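Long-range contact in glycosylation Associate Protein 2 (Streptococcus agalactiae serotype V, PDB 6OYC), which probably acts with its Gap1 and Gap3 partners in the glycosylation and accessory Sec export of serine-rich adhesins: residues I128-Q136 / F304-G312. Sequence-based numbering, arbitrary orientation.
Sequences IGQYGEKLQ and FRSAEGFEG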
ATOM      1  N   ILE B 128      -8.871  11.418  -5.165  1.00 38.13           N
ATOM      2  CA  ILE B 128      -8.668  11.262  -3.731  1.00 43.41           C
ATOM      3  C   ILE B 128      -9.189   9.893  -3.305  1.00 39.84           C
ATOM      4  O   ILE B 128     -10.176   9.382  -3.834  1.00 43.14           O
ATOM      5  CB  ILE B 128      -9.365  12.402  -2.962  1.00 46.36           C
ATOM      6  CG1 ILE B 128     -10.817  12.491  -3.425  1.00 50.87           C
ATOM      7  CG2 ILE B 128      -8.656  13.727  -3.212  1.00 44.21           C
ATOM      8  CD1 ILE B 128     -11.671  13.420  -2.623  1.00 55.46           C
ATOM      9  N   GLY B 129      -8.536   9.294  -2.324  1.00 41.47           N
ATOM     10  CA  GLY B 129      -8.938   7.990  -1.841  1.00 41.20           C
ATOM     11  C   GLY B 129      -8.069   6.875  -2.401  1.00 40.45           C
ATOM     12  O   GLY B 129      -7.216   7.070  -3.275  1.00 41.15           O
ATOM     13  N   GLN B 130      -8.291   5.686  -1.861  1.00 36.31           N
ATOM     14  CA  GLN B 130      -7.618   4.477  -2.309  1.00 36.92           C
ATOM     15  C   GLN B 130      -8.631   3.346  -2.266  1.00 36.54           C
ATOM     16  O   GLN B 130      -9.559   3.380  -1.454  1.00 35.30           O
ATOM     17  CB  GLN B 130      -6.420   4.146  -1.407  1.00 34.08           C
ATOM     18  CG  GLN B 130      -6.777   4.239   0.078  1.00 37.82           C
ATOM     19  CD  GLN B 130      -5.634   3.895   1.035  1.00 38.14           C
ATOM     20  OE1 GLN B 130      -4.657   3.227   0.665  1.00 39.59           O
ATOM     21  NE2 GLN B 130      -5.762   4.343   2.282  1.00 38.70           N
ATOM     22  N   TYR B 131      -8.458   2.350  -3.141  1.00 35.35           N
ATOM     23  CA  TYR B 131      -9.263   1.134  -3.020  1.00 34.69           C
ATOM     24  C   TYR B 131      -8.616  -0.034  -3.749  1.00 31.98           C
ATOM     25  O   TYR B 131      -8.022   0.123  -4.818  1.00 33.94           O
ATOM     26  CB  TYR B 131     -10.693   1.289  -3.555  1.00 32.92           C
ATOM     27  CG  TYR B 131     -11.574   0.113  -3.134  1.00 39.59           C
ATOM     28  CD1 TYR B 131     -11.879  -0.106  -1.787  1.00 38.52           C
ATOM     29  CD2 TYR B 131     -12.050  -0.803  -4.067  1.00 39.70           C
ATOM     30  CE1 TYR B 131     -12.660  -1.182  -1.386  1.00 40.16           C
ATOM     31  CE2 TYR B 131     -12.852  -1.886  -3.675  1.00 42.86           C
ATOM     32  CZ  TYR B 131     -13.149  -2.067  -2.330  1.00 43.89           C
ATOM     33  OH  TYR B 131     -13.924  -3.135  -1.916  1.00 45.51           O
ATOM     34  N   GLY B 132      -8.783  -1.212  -3.166  1.00 32.41           N
ATOM     35  CA  GLY B 132      -8.484  -2.457  -3.843  1.00 32.99           C
ATOM     36  C   GLY B 132      -9.225  -3.578  -3.159  1.00 32.75           C
ATOM     37  O   GLY B 132      -9.672  -3.442  -2.015  1.00 35.43           O
ATOM     38  N   GLU B 133      -9.371  -4.690  -3.877  1.00 32.98           N
ATOM     39  CA  GLU B 133      -9.924  -5.900  -3.288  1.00 34.41           C
ATOM     40  C   GLU B 133      -9.528  -7.079  -4.163  1.00 32.33           C
ATOM     41  O   GLU B 133      -8.996  -6.917  -5.265  1.00 32.61           O
ATOM     42  CB  GLU B 133     -11.445  -5.803  -3.106  1.00 34.74           C
ATOM     43  CG  GLU B 133     -12.255  -5.929  -4.375  1.00 39.21           C
ATOM     44  CD  GLU B 133     -13.764  -5.846  -4.110  1.00 42.61           C
ATOM     45  OE1 GLU B 133     -14.195  -4.990  -3.321  1.00 44.06           O
ATOM     46  OE2 GLU B 133     -14.528  -6.633  -4.694  1.00 46.94           O
ATOM     47  N   LYS B 134      -9.763  -8.271  -3.634  1.00 27.02           N
ATOM     48  CA  LYS B 134      -9.320  -9.515  -4.247  1.00 35.69           C
ATOM     49  C   LYS B 134     -10.516 -10.335  -4.727  1.00 32.17           C
ATOM     50  O   LYS B 134     -11.549 -10.399  -4.056  1.00 30.16           O
ATOM     51  CB  LYS B 134      -8.483 -10.346  -3.255  1.00 31.90           C
ATOM     52  CG  LYS B 134      -7.018  -9.905  -3.163  1.00 30.54           C
ATOM     53  CD  LYS B 134      -6.377 -10.317  -1.871  1.00 30.97           C
ATOM     54  CE  LYS B 134      -6.728  -9.334  -0.743  1.00 32.42           C
ATOM     55  NZ  LYS B 134      -6.054  -9.740   0.515  1.00 33.26           N
ATOM     56  N   LEU B 135     -10.383 -10.919  -5.916  1.00 31.23           N
ATOM     57  CA  LEU B 135     -11.227 -12.024  -6.352  1.00 29.86           C
ATOM     58  C   LEU B 135     -10.479 -13.294  -5.972  1.00 31.27           C
ATOM     59  O   LEU B 135      -9.420 -13.597  -6.549  1.00 29.97           O
ATOM     60  CB  LEU B 135     -11.496 -11.952  -7.854  1.00 29.07           C
ATOM     61  CG  LEU B 135     -12.517 -10.887  -8.270  1.00 31.61           C
ATOM     62  CD1 LEU B 135     -11.895  -9.474  -8.308  1.00 30.55           C
ATOM     63  CD2 LEU B 135     -13.100 -11.212  -9.612  1.00 32.70           C
ATOM     64  N   GLN B 136     -10.996 -13.996  -4.966  1.00 29.54           N
ATOM     65  CA  GLN B 136     -10.365 -15.192  -4.424  1.00 32.16           C
ATOM     66  C   GLN B 136     -10.649 -16.412  -5.310  1.00 34.35           C
ATOM     67  O   GLN B 136     -11.646 -16.458  -6.042  1.00 32.27           O
ATOM     68  CB  GLN B 136     -10.858 -15.447  -2.995  1.00 30.61           C
ATOM     69  CG  GLN B 136     -10.577 -14.304  -2.008  1.00 30.97           C
ATOM     70  CD  GLN B 136      -9.093 -14.202  -1.630  1.00 33.45           C
ATOM     71  OE1 GLN B 136      -8.278 -15.053  -1.994  1.00 36.59           O
ATOM     72  NE2 GLN B 136      -8.748 -13.159  -0.903  1.00 32.73           N
ATOM     73  N   PHE B 304      -4.772  -5.852   9.864  1.00 42.86           N
ATOM     74  CA  PHE B 304      -5.476  -6.755   8.965  1.00 39.66           C
ATOM     75  C   PHE B 304      -6.692  -6.057   8.362  1.00 44.11           C
ATOM     76  O   PHE B 304      -7.447  -5.399   9.081  1.00 47.51           O
ATOM     77  CB  PHE B 304      -5.888  -8.003   9.743  1.00 36.99           C
ATOM     78  CG  PHE B 304      -6.728  -8.984   8.958  1.00 44.52           C
ATOM     79  CD1 PHE B 304      -8.105  -8.805   8.828  1.00 42.68           C
ATOM     80  CD2 PHE B 304      -6.150 -10.117   8.393  1.00 41.00           C
ATOM     81  CE1 PHE B 304      -8.883  -9.711   8.127  1.00 41.12           C
ATOM     82  CE2 PHE B 304      -6.924 -11.036   7.688  1.00 41.21           C
ATOM     83  CZ  PHE B 304      -8.297 -10.827   7.556  1.00 43.19           C
ATOM     84  N   ARG B 305      -6.898  -6.211   7.046  1.00 42.56           N
ATOM     85  CA  ARG B 305      -8.032  -5.585   6.366  1.00 43.51           C
ATOM     86  C   ARG B 305      -8.249  -6.237   4.999  1.00 42.20           C
ATOM     87  O   ARG B 305      -7.325  -6.293   4.183  1.00 40.30           O
ATOM     88  CB  ARG B 305      -7.818  -4.057   6.210  1.00 44.24           C
ATOM     89  CG  ARG B 305      -6.462  -3.629   5.546  1.00 47.15           C
ATOM     90  CD  ARG B 305      -6.273  -2.081   5.416  1.00 46.13           C
ATOM     91  NE  ARG B 305      -7.057  -1.440   4.346  1.00 46.05           N
ATOM     92  CZ  ARG B 305      -7.444  -0.155   4.354  1.00 49.42           C
ATOM     93  NH1 ARG B 305      -7.130   0.633   5.376  1.00 52.85           N
ATOM     94  NH2 ARG B 305      -8.156   0.353   3.348  1.00 44.40           N
ATOM     95  N   SER B 306      -9.477  -6.706   4.745  1.00 43.12           N
ATOM     96  CA  SER B 306      -9.816  -7.303   3.452  1.00 40.00           C
ATOM     97  C   SER B 306      -9.727  -6.279   2.330  1.00 39.50           C
ATOM     98  O   SER B 306      -9.197  -6.568   1.254  1.00 38.20           O
ATOM     99  CB  SER B 306     -11.223  -7.911   3.484  1.00 38.44           C
ATOM    100  OG  SER B 306     -11.389  -8.736   4.623  1.00 53.41           O
ATOM    101  N   ALA B 307     -10.278  -5.087   2.549  1.00 40.43           N
ATOM    102  CA  ALA B 307     -10.152  -4.021   1.566  1.00 39.63           C
ATOM    103  C   ALA B 307      -8.710  -3.540   1.544  1.00 39.84           C
ATOM    104  O   ALA B 307      -8.115  -3.287   2.594  1.00 42.22           O
ATOM    105  CB  ALA B 307     -11.099  -2.871   1.898  1.00 34.74           C
ATOM    106  N   GLU B 308      -8.137  -3.429   0.355  1.00 35.93           N
ATOM    107  CA  GLU B 308      -6.714  -3.138   0.275  1.00 38.82           C
ATOM    108  C   GLU B 308      -6.430  -1.653   0.520  1.00 39.02           C
ATOM    109  O   GLU B 308      -7.331  -0.809   0.493  1.00 40.80           O
ATOM    110  CB  GLU B 308      -6.173  -3.595  -1.081  1.00 35.26           C
ATOM    111  CG  GLU B 308      -6.471  -5.060  -1.334  1.00 33.01           C
ATOM    112  CD  GLU B 308      -5.672  -5.639  -2.487  1.00 34.69           C
ATOM    113  OE1 GLU B 308      -4.948  -4.877  -3.195  1.00 31.05           O
ATOM    114  OE2 GLU B 308      -5.777  -6.872  -2.687  1.00 33.85           O
ATOM    115  N   GLY B 309      -5.161  -1.344   0.776  1.00 37.48           N
ATOM    116  CA  GLY B 309      -4.704   0.022   0.948  1.00 35.85           C
ATOM    117  C   GLY B 309      -4.040   0.237   2.298  1.00 36.30           C
ATOM    118  O   GLY B 309      -3.934  -0.668   3.125  1.00 36.43           O
ATOM    119  N   PHE B 310      -3.578   1.473   2.504  1.00 35.53           N
ATOM    120  CA  PHE B 310      -2.879   1.835   3.740  1.00 37.23           C
ATOM    121  C   PHE B 310      -3.848   2.224   4.847  1.00 40.32           C
ATOM    122  O   PHE B 310      -4.801   2.980   4.626  1.00 39.60           O
ATOM    123  CB  PHE B 310      -1.930   3.004   3.508  1.00 33.74           C
ATOM    124  CG  PHE B 310      -0.873   2.733   2.495  1.00 33.08           C
ATOM    125  CD1 PHE B 310       0.247   1.978   2.829  1.00 32.02           C
ATOM    126  CD2 PHE B 310      -0.990   3.237   1.208  1.00 30.59           C
ATOM    127  CE1 PHE B 310       1.227   1.712   1.894  1.00 32.56           C
ATOM    128  CE2 PHE B 310      -0.015   2.987   0.262  1.00 33.64           C
ATOM    129  CZ  PHE B 310       1.111   2.225   0.603  1.00 32.45           C
ATOM    130  N   GLU B 311      -3.581   1.718   6.045  1.00 42.39           N
ATOM    131  CA  GLU B 311      -4.222   2.180   7.267  1.00 40.83           C
ATOM    132  C   GLU B 311      -3.439   3.326   7.891  1.00 44.56           C
ATOM    133  O   GLU B 311      -2.206   3.376   7.814  1.00 41.53           O
ATOM    134  CB  GLU B 311      -4.297   1.059   8.291  1.00 42.25           C
ATOM    135  CG  GLU B 311      -5.600   0.361   8.371  1.00 48.64           C
ATOM    136  CD  GLU B 311      -5.625  -0.627   9.517  1.00 52.09           C
ATOM    137  OE1 GLU B 311      -4.645  -0.664  10.316  1.00 50.99           O
ATOM    138  OE2 GLU B 311      -6.624  -1.367   9.609  1.00 51.55           O
ATOM    139  N   GLY B 312      -4.164   4.235   8.544  1.00 46.02           N
ATOM    140  CA  GLY B 312      -3.532   5.195   9.430  1.00 42.58           C
ATOM    141  C   GLY B 312      -2.901   6.395   8.772  1.00 40.70           C
ATOM    142  O   GLY B 312      -2.010   7.006   9.367  1.00 43.75           O
TER
HETATM  143  O   HOH W   1     -10.263  -8.393  -0.744  1.00 33.76           O
HETATM  144  O   HOH W   2      -6.480  -7.035   1.568  1.00 37.22           O
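The carboxamide of Gln-130 reads the backbone of Phe-310 twice, accepting from its N-H at OE1 (N to OE1 2.8 Å) and donating through NE2 to its O (2.9 Å). The second bond meets a lone pair of Phe-310 O in the carbonyl plane but is bent (139°), the amide being somewhat twisted against the backbone it grips. With chi1 at 47°, CG sits between the backbone N and carbonyl carbon of Gln-130, and the extended chain beyond delivers the amide to the loop. Between backbones, Glu-308 N donates to Gly-132 O almost straight (2.8 Å, 170°). Beside that bond CB and CG of Glu-308 lie against the bare backbone of Gly-132. Within the loop 304-312, Arg-305 NE bonds Ala-307 O (2.8 Å).

Water and side-chain contacts take over farther along. One water links Lys-134 N to Ser-306 O; a second binds Lys-134 NZ. The methylenes of Lys-134 cross Glu-308 at about a right angle, with CE 3.3 Å from OE2; NZ stays 4.3 Å from OE2, short of a salt bridge, and turns to Leu-331 O and Pro-329 O. Glu-308 OE1 forms a salt bridge with Arg-260, and OE2 a hydrogen bond with His-258. Apolar contact is slight: CE1 of Tyr-131 meets CB of Ala-307 at 4.0 Å.

All this is consistent with an interdomain junction, where strand 132-135, paired with strand 251-262 in an antiparallel sheet, docks on the loop following strand 297-301 of the alpha/beta-hydrolase-like domain.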